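Local coordinates for protein putative secreted lipase (Streptomyces sp. W007, PDB 5H6B) that probably hydrolyses the ester bonds of triacylglycerols, as a secreted, thermostable lipase of the alpha/beta-hydrolase superfamily, at residues N18-K23 against L95-A100; I195-D200 against V219-L224; D239-H244 against T256-A261. One frame throughout, in Å; residues are numbered along the deposited sequence.

Contact 1 (N18-K23 against L95-A100); sequences NDYSCK and LDATGA
At the C-terminal end of helix 80-98, Ala97 and Thr98 meet the loop that leaves the edge strand 16-17, chiefly through Tyr20, Cys22 and Lys23. The methyl of Ala97 lies near the plane of the Tyr20 ring, at its edge, with CB 4.2 Å from Tyr20 CD2; a residue this small lets the loop come close to the helix. Phe61 of strand 59-63 also meets the Tyr20 ring. The hydroxyl of Thr98 is turned back to Val94 O, one turn earlier, by a chi1 of 53°, and its methyl is thereby presented to the loop, with Thr98 CG2 3.7 Å from Cys22 O. Threonine suits a place that needs one polar and one apolar branch. Lys23, bent at chi2, runs alongside the helix end and brings CE to 3.8 Å from Thr98 O. The loop has its own brace: Asp19 OD1 takes Ser21 N on its anti side, closing an Asx turn, and Ser21 OG at 2.7 Å on its syn side. Cys22 is tied to Cys59 by a disulfide. The one polar link across the contact, Lys23 NZ to Ala97 O at 3.3 Å, is weak, but a positive amine beside the last carbonyls of a helix probably finds a mildly favourable field there, so the lysine probably adds a modest electrostatic attraction to the methyl contacts of Ala97 and Thr98.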
loop_
_atom_site.group_PDB
_atom_site.type_symbol
_atom_site.label_atom_id
_atom_site.label_comp_id
_atom_site.label_asym_id
_atom_site.label_seq_id
_atom_site.Cartn_x
_atom_site.Cartn_y
_atom_site.Cartn_z
ATOM N N ASN A 18 -5.886 5.406 -13.970
ATOM C CA ASN A 18 -6.064 6.848 -13.928
ATOM C C ASN A 18 -6.923 7.408 -15.075
ATOM O O ASN A 18 -6.777 8.567 -15.473
ATOM C CB ASN A 18 -4.702 7.552 -13.813
ATOM C CG ASN A 18 -4.038 7.286 -12.485
ATOM O OD1 ASN A 18 -4.701 6.925 -11.512
ATOM N ND2 ASN A 18 -2.739 7.477 -12.428
ATOM N N ASP A 19 -7.851 6.583 -15.545
ATOM C CA ASP A 19 -8.870 6.995 -16.486
ATOM C C ASP A 19 -10.104 7.344 -15.642
ATOM O O ASP A 19 -10.835 6.454 -15.190
ATOM C CB ASP A 19 -9.148 5.864 -17.480
ATOM C CG ASP A 19 -10.273 6.186 -18.460
ATOM O OD1 ASP A 19 -11.024 7.177 -18.261
ATOM O OD2 ASP A 19 -10.414 5.416 -19.431
ATOM N N TYR A 20 -10.333 8.645 -15.456
ATOM C CA TYR A 20 -11.474 9.153 -14.675
ATOM C C TYR A 20 -12.858 9.062 -15.346
ATOM O O TYR A 20 -13.843 9.466 -14.750
ATOM C CB TYR A 20 -11.184 10.583 -14.192
ATOM C CG TYR A 20 -10.096 10.585 -13.135
ATOM C CD1 TYR A 20 -8.733 10.632 -13.486
ATOM C CD2 TYR A 20 -10.426 10.490 -11.780
ATOM C CE1 TYR A 20 -7.742 10.610 -12.512
ATOM C CE2 TYR A 20 -9.442 10.463 -10.797
ATOM C CZ TYR A 20 -8.107 10.525 -11.162
ATOM O OH TYR A 20 -7.155 10.489 -10.173
ATOM N N SER A 21 -12.932 8.534 -16.567
ATOM C CA SER A 21 -14.207 8.147 -17.171
ATOM C C SER A 21 -14.549 6.672 -16.876
ATOM O O SER A 21 -15.619 6.203 -17.270
ATOM C CB SER A 21 -14.177 8.405 -18.680
ATOM O OG SER A 21 -13.462 7.380 -19.357
ATOM N N CYS A 22 -13.662 5.955 -16.178
ATOM C CA CYS A 22 -13.888 4.550 -15.832
ATOM C C CYS A 22 -15.068 4.409 -14.866
ATOM O O CYS A 22 -15.250 5.235 -13.954
ATOM C CB CYS A 22 -12.627 3.897 -15.224
ATOM S SG CYS A 22 -12.557 2.092 -15.378
ATOM N N LYS A 23 -15.875 3.375 -15.117
ATOM C CA LYS A 23 -17.068 3.054 -14.331
ATOM C C LYS A 23 -16.963 1.582 -13.920
ATOM O O LYS A 23 -17.010 0.696 -14.786
ATOM C CB LYS A 23 -18.360 3.312 -15.134
ATOM C CG LYS A 23 -19.104 4.587 -14.738
ATOM C CD LYS A 23 -18.457 5.853 -15.292
ATOM C CE LYS A 23 -18.848 7.070 -14.467
ATOM N NZ LYS A 23 -18.238 8.321 -15.002
ATOM N N LEU A 95 -14.132 8.590 -5.927
ATOM C CA LEU A 95 -15.536 8.236 -5.672
ATOM C C LEU A 95 -16.513 9.216 -6.348
ATOM O O LEU A 95 -17.449 8.773 -7.020
ATOM C CB LEU A 95 -15.805 8.109 -4.164
ATOM C CG LEU A 95 -15.023 6.976 -3.473
ATOM C CD1 LEU A 95 -15.377 6.878 -1.990
ATOM C CD2 LEU A 95 -15.245 5.636 -4.159
ATOM N N ASP A 96 -16.261 10.525 -6.216
ATOM C CA ASP A 96 -17.036 11.570 -6.930
ATOM C C ASP A 96 -17.124 11.301 -8.434
ATOM O O ASP A 96 -18.159 11.539 -9.022
ATOM C CB ASP A 96 -16.467 12.989 -6.695
ATOM C CG ASP A 96 -16.686 13.504 -5.259
ATOM O OD1 ASP A 96 -17.383 12.845 -4.454
ATOM O OD2 ASP A 96 -16.145 14.584 -4.923
ATOM N N ALA A 97 -16.055 10.783 -9.039
ATOM C CA ALA A 97 -15.996 10.528 -10.484
ATOM C C ALA A 97 -16.595 9.186 -10.919
ATOM O O ALA A 97 -17.324 9.112 -11.915
ATOM C CB ALA A 97 -14.555 10.631 -10.963
ATOM N N THR A 98 -16.265 8.120 -10.196
ATOM C CA THR A 98 -16.744 6.775 -10.547
ATOM C C THR A 98 -18.210 6.594 -10.207
ATOM O O THR A 98 -18.907 5.833 -10.875
ATOM C CB THR A 98 -15.945 5.650 -9.831
ATOM O OG1 THR A 98 -15.925 5.870 -8.403
ATOM C CG2 THR A 98 -14.526 5.581 -10.383
ATOM N N GLY A 99 -18.653 7.268 -9.145
ATOM C CA GLY A 99 -19.970 7.045 -8.569
ATOM C C GLY A 99 -20.009 6.025 -7.437
ATOM O O GLY A 99 -20.971 6.007 -6.675
ATOM N N ALA A 100 -18.978 5.188 -7.298
ATOM C CA ALA A 100 -19.021 4.079 -6.342
ATOM C C ALA A 100 -19.113 4.565 -4.892
ATOM O O ALA A 100 -18.674 5.672 -4.579
ATOM C CB ALA A 100 -17.815 3.172 -6.520
#

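Contact 2 (I195-D200 against V219-L224); sequences IATKYD and VLLQDL
Two backbone hydrogen bonds tie Ala196 to segment 219-224. Ala196 N gives its proton to Val219 O at 3.0 Å, and Ala196 O receives Leu221 N at 2.8 Å. A softer CA-H...O contact from Ile195 to Val219 O accompanies them. This is parallel pairing of strand 191-196 with the edge strand 216-220, the last of the central sheet of the alpha/beta-hydrolase fold. Just past the strand end comes Asp200, which bonds His232 and is probably the acid of a Ser109-His232-Asp200 triad.

Apolar contacts flank the ladder. Ile195 and Val219, beta-branched and suited to strands, share the sheet face covered by helix 240-250, where Glu245 touches both and Val246 touches Ile195. On the other face are Ala196 and Leu220, whose CD1 reaches the backbone of Lys198, 3.9 Å from its N. Leu221 CD2 touches Thr197 CB at 4.1 Å.

Beyond the strands the contact turns on Gln222. Its chain, bent at chi2 (67°), lays CG 3.7 Å from Tyr199 CE2 and 3.8 Å from Lys198 CD, while the amide stands almost upright to the tyrosine ring, 82° between planes. Lys198 CG rests over the centre of that ring, 3.6 Å above its plane. Replacing Gln222 by an alanine removes this wedge and is likely to leave a gap between the Lys198-Tyr199 turn and helix 221-224, freeing both long side chains to shift.

Within the turn, Thr197 OG1 accepts Tyr199 N in an ST turn and also bonds Ser230 O.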
loop_
_atom_site.group_PDB
_atom_site.type_symbol
_atom_site.label_atom_id
_atom_site.label_comp_id
_atom_site.label_asym_id
_atom_site.label_seq_id
_atom_site.Cartn_x
_atom_site.Cartn_y
_atom_site.Cartn_z
ATOM N N ILE A 195 0.414 -8.870 3.217
ATOM C CA ILE A 195 1.283 -9.818 2.562
ATOM C C ILE A 195 2.693 -9.352 2.894
ATOM O O ILE A 195 3.089 -8.235 2.552
ATOM C CB ILE A 195 1.048 -9.853 1.043
ATOM C CG1 ILE A 195 -0.429 -10.111 0.724
ATOM C CG2 ILE A 195 1.939 -10.905 0.399
ATOM C CD1 ILE A 195 -0.842 -9.690 -0.659
ATOM N N ALA A 196 3.433 -10.225 3.580
ATOM C CA ALA A 196 4.768 -9.965 4.046
ATOM C C ALA A 196 5.698 -11.042 3.540
ATOM O O ALA A 196 5.259 -12.155 3.198
ATOM C CB ALA A 196 4.792 -9.928 5.567
ATOM N N THR A 197 6.986 -10.702 3.517
ATOM C CA THR A 197 8.051 -11.638 3.141
ATOM C C THR A 197 9.054 -11.744 4.300
ATOM O O THR A 197 9.451 -10.737 4.921
ATOM C CB THR A 197 8.782 -11.235 1.840
ATOM O OG1 THR A 197 9.926 -12.066 1.653
ATOM C CG2 THR A 197 9.239 -9.766 1.851
ATOM N N LYS A 198 9.496 -12.966 4.554
ATOM C CA LYS A 198 10.384 -13.251 5.663
ATOM C C LYS A 198 11.781 -12.754 5.342
ATOM O O LYS A 198 12.589 -12.647 6.229
ATOM C CB LYS A 198 10.415 -14.752 5.958
ATOM C CG LYS A 198 11.375 -15.536 5.076
ATOM C CD LYS A 198 11.059 -17.013 5.041
ATOM C CE LYS A 198 11.268 -17.675 6.379
ATOM N NZ LYS A 198 10.828 -19.090 6.267
ATOM N N TYR A 199 12.069 -12.467 4.068
ATOM C CA TYR A 199 13.354 -11.879 3.680
ATOM C C TYR A 199 13.318 -10.340 3.661
ATOM O O TYR A 199 14.214 -9.714 3.090
ATOM C CB TYR A 199 13.784 -12.439 2.326
ATOM C CG TYR A 199 13.791 -13.939 2.327
ATOM C CD1 TYR A 199 14.793 -14.656 2.998
ATOM C CD2 TYR A 199 12.774 -14.652 1.694
ATOM C CE1 TYR A 199 14.795 -16.045 3.012
ATOM C CE2 TYR A 199 12.768 -16.037 1.697
ATOM C CZ TYR A 199 13.768 -16.729 2.363
ATOM O OH TYR A 199 13.718 -18.110 2.351
ATOM N N ASP A 200 12.312 -9.733 4.305
ATOM C CA ASP A 200 12.247 -8.282 4.411
ATOM C C ASP A 200 13.452 -7.749 5.190
ATOM O O ASP A 200 13.648 -8.093 6.339
ATOM C CB ASP A 200 10.944 -7.834 5.057
ATOM C CG ASP A 200 10.571 -6.396 4.699
ATOM O OD1 ASP A 200 11.426 -5.501 4.904
ATOM O OD2 ASP A 200 9.411 -6.157 4.243
ATOM N N VAL A 219 -0.667 -12.924 5.666
ATOM C CA VAL A 219 -0.162 -13.918 4.740
ATOM C C VAL A 219 1.350 -13.791 4.600
ATOM O O VAL A 219 1.889 -12.689 4.385
ATOM C CB VAL A 219 -0.810 -13.712 3.360
ATOM C CG1 VAL A 219 -0.339 -14.777 2.370
ATOM C CG2 VAL A 219 -2.334 -13.720 3.499
ATOM N N LEU A 220 2.023 -14.923 4.744
ATOM C CA LEU A 220 3.447 -15.019 4.551
ATOM C C LEU A 220 3.670 -15.496 3.123
ATOM O O LEU A 220 3.211 -16.587 2.747
ATOM C CB LEU A 220 4.060 -16.003 5.542
ATOM C CG LEU A 220 5.587 -16.138 5.481
ATOM C CD1 LEU A 220 6.258 -14.804 5.778
ATOM C CD2 LEU A 220 6.079 -17.219 6.445
ATOM N N LEU A 221 4.377 -14.679 2.342
ATOM C CA LEU A 221 4.650 -14.966 0.930
ATOM C C LEU A 221 5.259 -16.352 0.689
ATOM O O LEU A 221 4.948 -17.020 -0.306
ATOM C CB LEU A 221 5.604 -13.901 0.350
ATOM C CG LEU A 221 5.998 -14.007 -1.125
ATOM C CD1 LEU A 221 4.758 -13.771 -1.978
ATOM C CD2 LEU A 221 7.134 -13.030 -1.455
ATOM N N GLN A 222 6.134 -16.773 1.592
ATOM C CA GLN A 222 6.802 -18.048 1.449
ATOM C C GLN A 222 5.847 -19.239 1.735
ATOM O O GLN A 222 6.127 -20.336 1.273
ATOM C CB GLN A 222 8.080 -18.116 2.272
ATOM C CG GLN A 222 9.214 -17.214 1.747
ATOM C CD GLN A 222 8.927 -15.717 1.867
ATOM O OE1 GLN A 222 9.203 -14.937 0.961
ATOM N NE2 GLN A 222 8.356 -15.323 2.978
ATOM N N ASP A 223 4.728 -19.021 2.445
ATOM C CA ASP A 223 3.662 -20.046 2.551
ATOM C C ASP A 223 3.005 -20.306 1.208
ATOM O O ASP A 223 2.579 -21.423 0.942
ATOM C CB ASP A 223 2.558 -19.661 3.568
ATOM C CG ASP A 223 3.012 -19.784 5.013
ATOM O OD1 ASP A 223 4.001 -20.477 5.274
ATOM O OD2 ASP A 223 2.386 -19.171 5.901
ATOM N N LEU A 224 2.928 -19.265 0.381
ATOM C CA LEU A 224 2.360 -19.352 -0.964
ATOM C C LEU A 224 3.363 -19.969 -1.945
ATOM O O LEU A 224 2.998 -20.808 -2.758
ATOM C CB LEU A 224 1.949 -17.957 -1.449
ATOM C CG LEU A 224 1.044 -17.138 -0.532
ATOM C CD1 LEU A 224 0.824 -15.766 -1.129
ATOM C CD2 LEU A 224 -0.273 -17.885 -0.320
#

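Contact 3 (D239-H244 against T256-A261); sequences DRIAFH and TPTTCA
With chi1 near -167°, His244 swings its ring off helix 240-250 toward the C-terminal loop, where Thr258, at chi1 -56°, holds its hydroxyl ready and turns its methyl back to the helix. His244 ND1 donates to Thr258 OG1 at 2.8 Å, nearly straight at 168° and in the plane of the imidazole. The same hydroxyl bonds Glu245 OE1, the next residue of the helix, and presumably passes its own proton to that carboxylate; the threonine hydroxyl thus probably acts as acceptor and donor at once. Thr256 O also lies in the ring plane, 3.3 Å from His244 CE1, and is bonded by Asn248 of the same helix. A water in the ring plane lies beside His244 NE2 and is also 3.3 Å from Thr256 OG1.

The contact fastens the C-terminal tail to the first turns of helix 240-250, whose N-cap, Asp239, accepts Ala242 N through OD1 at 3.0 Å. The tail is further anchored by the Cys225-Cys260 disulfide.

Nearer the start of the helix, at Ile241, the packing is apolar. Ile241 CG2 meets the methyl CG2 of Thr258 at 3.7 Å, the two side chains crossing at a slant, and Ile241 CD1 extends to Cys260 CA at 4.1 Å. Isoleucine suits the place because its CG2 branch meets the Thr258 methyl while the longer CG1-CD1 branch runs to Thr259 O and Cys260.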
loop_
_atom_site.group_PDB
_atom_site.type_symbol
_atom_site.label_atom_id
_atom_site.label_comp_id
_atom_site.label_asym_id
_atom_site.label_seq_id
_atom_site.Cartn_x
_atom_site.Cartn_y
_atom_site.Cartn_z
ATOM N N ASP A 239 6.525 -8.699 -8.046
ATOM C CA ASP A 239 6.204 -10.051 -7.646
ATOM C C ASP A 239 4.736 -10.406 -7.996
ATOM O O ASP A 239 3.817 -9.966 -7.327
ATOM C CB ASP A 239 6.501 -10.185 -6.149
ATOM C CG ASP A 239 6.490 -11.607 -5.690
ATOM O OD1 ASP A 239 5.638 -12.354 -6.205
ATOM O OD2 ASP A 239 7.325 -11.977 -4.837
ATOM N N ARG A 240 4.540 -11.186 -9.059
ATOM C CA ARG A 240 3.201 -11.622 -9.486
ATOM C C ARG A 240 2.532 -12.607 -8.514
ATOM O O ARG A 240 1.312 -12.715 -8.506
ATOM C CB ARG A 240 3.229 -12.298 -10.856
ATOM C CG ARG A 240 3.260 -11.360 -12.035
ATOM C CD ARG A 240 4.646 -10.863 -12.273
ATOM N NE ARG A 240 4.779 -10.149 -13.545
ATOM C CZ ARG A 240 5.795 -9.330 -13.855
ATOM N NH1 ARG A 240 6.802 -9.084 -12.990
ATOM N NH2 ARG A 240 5.785 -8.734 -15.043
ATOM N N ILE A 241 3.324 -13.354 -7.745
ATOM C CA ILE A 241 2.776 -14.202 -6.692
ATOM C C ILE A 241 2.067 -13.310 -5.677
ATOM O O ILE A 241 0.876 -13.501 -5.402
ATOM C CB ILE A 241 3.869 -15.085 -6.048
ATOM C CG1 ILE A 241 4.315 -16.159 -7.045
ATOM C CG2 ILE A 241 3.347 -15.744 -4.783
ATOM C CD1 ILE A 241 5.649 -16.803 -6.729
ATOM N N ALA A 242 2.783 -12.301 -5.170
ATOM C CA ALA A 242 2.172 -11.299 -4.307
ATOM C C ALA A 242 0.958 -10.653 -4.971
ATOM O O ALA A 242 -0.095 -10.533 -4.343
ATOM C CB ALA A 242 3.170 -10.246 -3.884
ATOM N N PHE A 243 1.072 -10.280 -6.242
ATOM C CA PHE A 243 -0.051 -9.604 -6.908
ATOM C C PHE A 243 -1.283 -10.506 -7.132
ATOM O O PHE A 243 -2.413 -10.027 -7.066
ATOM C CB PHE A 243 0.408 -8.920 -8.216
ATOM C CG PHE A 243 1.505 -7.878 -8.030
ATOM C CD1 PHE A 243 1.721 -7.229 -6.801
ATOM C CD2 PHE A 243 2.314 -7.517 -9.111
ATOM C CE1 PHE A 243 2.727 -6.264 -6.660
ATOM C CE2 PHE A 243 3.322 -6.551 -8.966
ATOM C CZ PHE A 243 3.520 -5.922 -7.744
ATOM N N HIS A 244 -1.067 -11.799 -7.367
ATOM C CA HIS A 244 -2.167 -12.764 -7.415
ATOM C C HIS A 244 -2.929 -12.784 -6.104
ATOM O O HIS A 244 -4.179 -12.809 -6.099
ATOM C CB HIS A 244 -1.653 -14.160 -7.723
ATOM C CG HIS A 244 -2.729 -15.131 -8.087
ATOM N ND1 HIS A 244 -3.323 -15.969 -7.161
ATOM C CD2 HIS A 244 -3.316 -15.399 -9.279
ATOM C CE1 HIS A 244 -4.233 -16.706 -7.774
ATOM N NE2 HIS A 244 -4.246 -16.384 -9.058
ATOM N N THR A 256 -8.502 -17.969 -5.921
ATOM C CA THR A 256 -7.946 -19.321 -6.094
ATOM C C THR A 256 -6.579 -19.364 -5.408
ATOM O O THR A 256 -5.875 -18.350 -5.370
ATOM C CB THR A 256 -7.807 -19.703 -7.584
ATOM O OG1 THR A 256 -6.897 -18.805 -8.241
ATOM C CG2 THR A 256 -9.167 -19.637 -8.284
ATOM N N PRO A 257 -6.192 -20.521 -4.851
ATOM C CA PRO A 257 -4.952 -20.495 -4.076
ATOM C C PRO A 257 -3.764 -19.983 -4.890
ATOM O O PRO A 257 -3.653 -20.266 -6.089
ATOM C CB PRO A 257 -4.747 -21.958 -3.660
ATOM C CG PRO A 257 -6.096 -22.581 -3.773
ATOM C CD PRO A 257 -6.774 -21.873 -4.910
ATOM N N THR A 258 -2.913 -19.202 -4.234
ATOM C CA THR A 258 -1.711 -18.667 -4.847
ATOM C C THR A 258 -0.539 -19.633 -4.601
ATOM O O THR A 258 -0.210 -19.952 -3.459
ATOM C CB THR A 258 -1.412 -17.257 -4.312
ATOM O OG1 THR A 258 -2.551 -16.406 -4.532
ATOM C CG2 THR A 258 -0.222 -16.665 -5.061
ATOM N N THR A 259 0.074 -20.093 -5.687
ATOM C CA THR A 259 1.210 -21.001 -5.632
ATOM C C THR A 259 2.360 -20.398 -6.456
ATOM O O THR A 259 2.205 -19.324 -7.037
ATOM C CB THR A 259 0.842 -22.402 -6.195
ATOM O OG1 THR A 259 0.676 -22.328 -7.609
ATOM C CG2 THR A 259 -0.452 -22.927 -5.591
ATOM N N CYS A 260 3.492 -21.102 -6.518
ATOM C CA CYS A 260 4.610 -20.721 -7.390
ATOM C C CYS A 260 4.213 -20.532 -8.887
ATOM O O CYS A 260 4.826 -19.720 -9.602
ATOM C CB CYS A 260 5.745 -21.740 -7.253
ATOM S SG CYS A 260 6.411 -21.919 -5.555
ATOM N N ALA A 261 3.181 -21.256 -9.341
ATOM C CA ALA A 261 2.676 -21.155 -10.718
ATOM C C ALA A 261 2.210 -19.756 -11.090
ATOM O O ALA A 261 2.188 -19.415 -12.270
ATOM C CB ALA A 261 1.555 -22.153 -10.956
HETATM O O HOH W 1 -6.091 -16.868 -10.739
#

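Overall arrangement
Contact 2 is the buried one: it begins in the sheet, with backbone hydrogen bonds, and continues into the turn and helix beyond it, where side chains pack. Contacts 1 and 3 are partly buried, each setting a loop against a helix and each containing a disulfide cysteine. Contacts 2 and 3 belong together: their centres are 11 Å apart, and Leu221 packs on Ile241 while Ile195 reaches the backbone of Ala242, so helix 240-250 takes part in both. Contact 1 lies across the chain's centre from contact 2, the centres about 33 Å apart, at the opposite edge of the sheet. Its single weak lysine bond contrasts with the well-aligned histidine bond of contact 3.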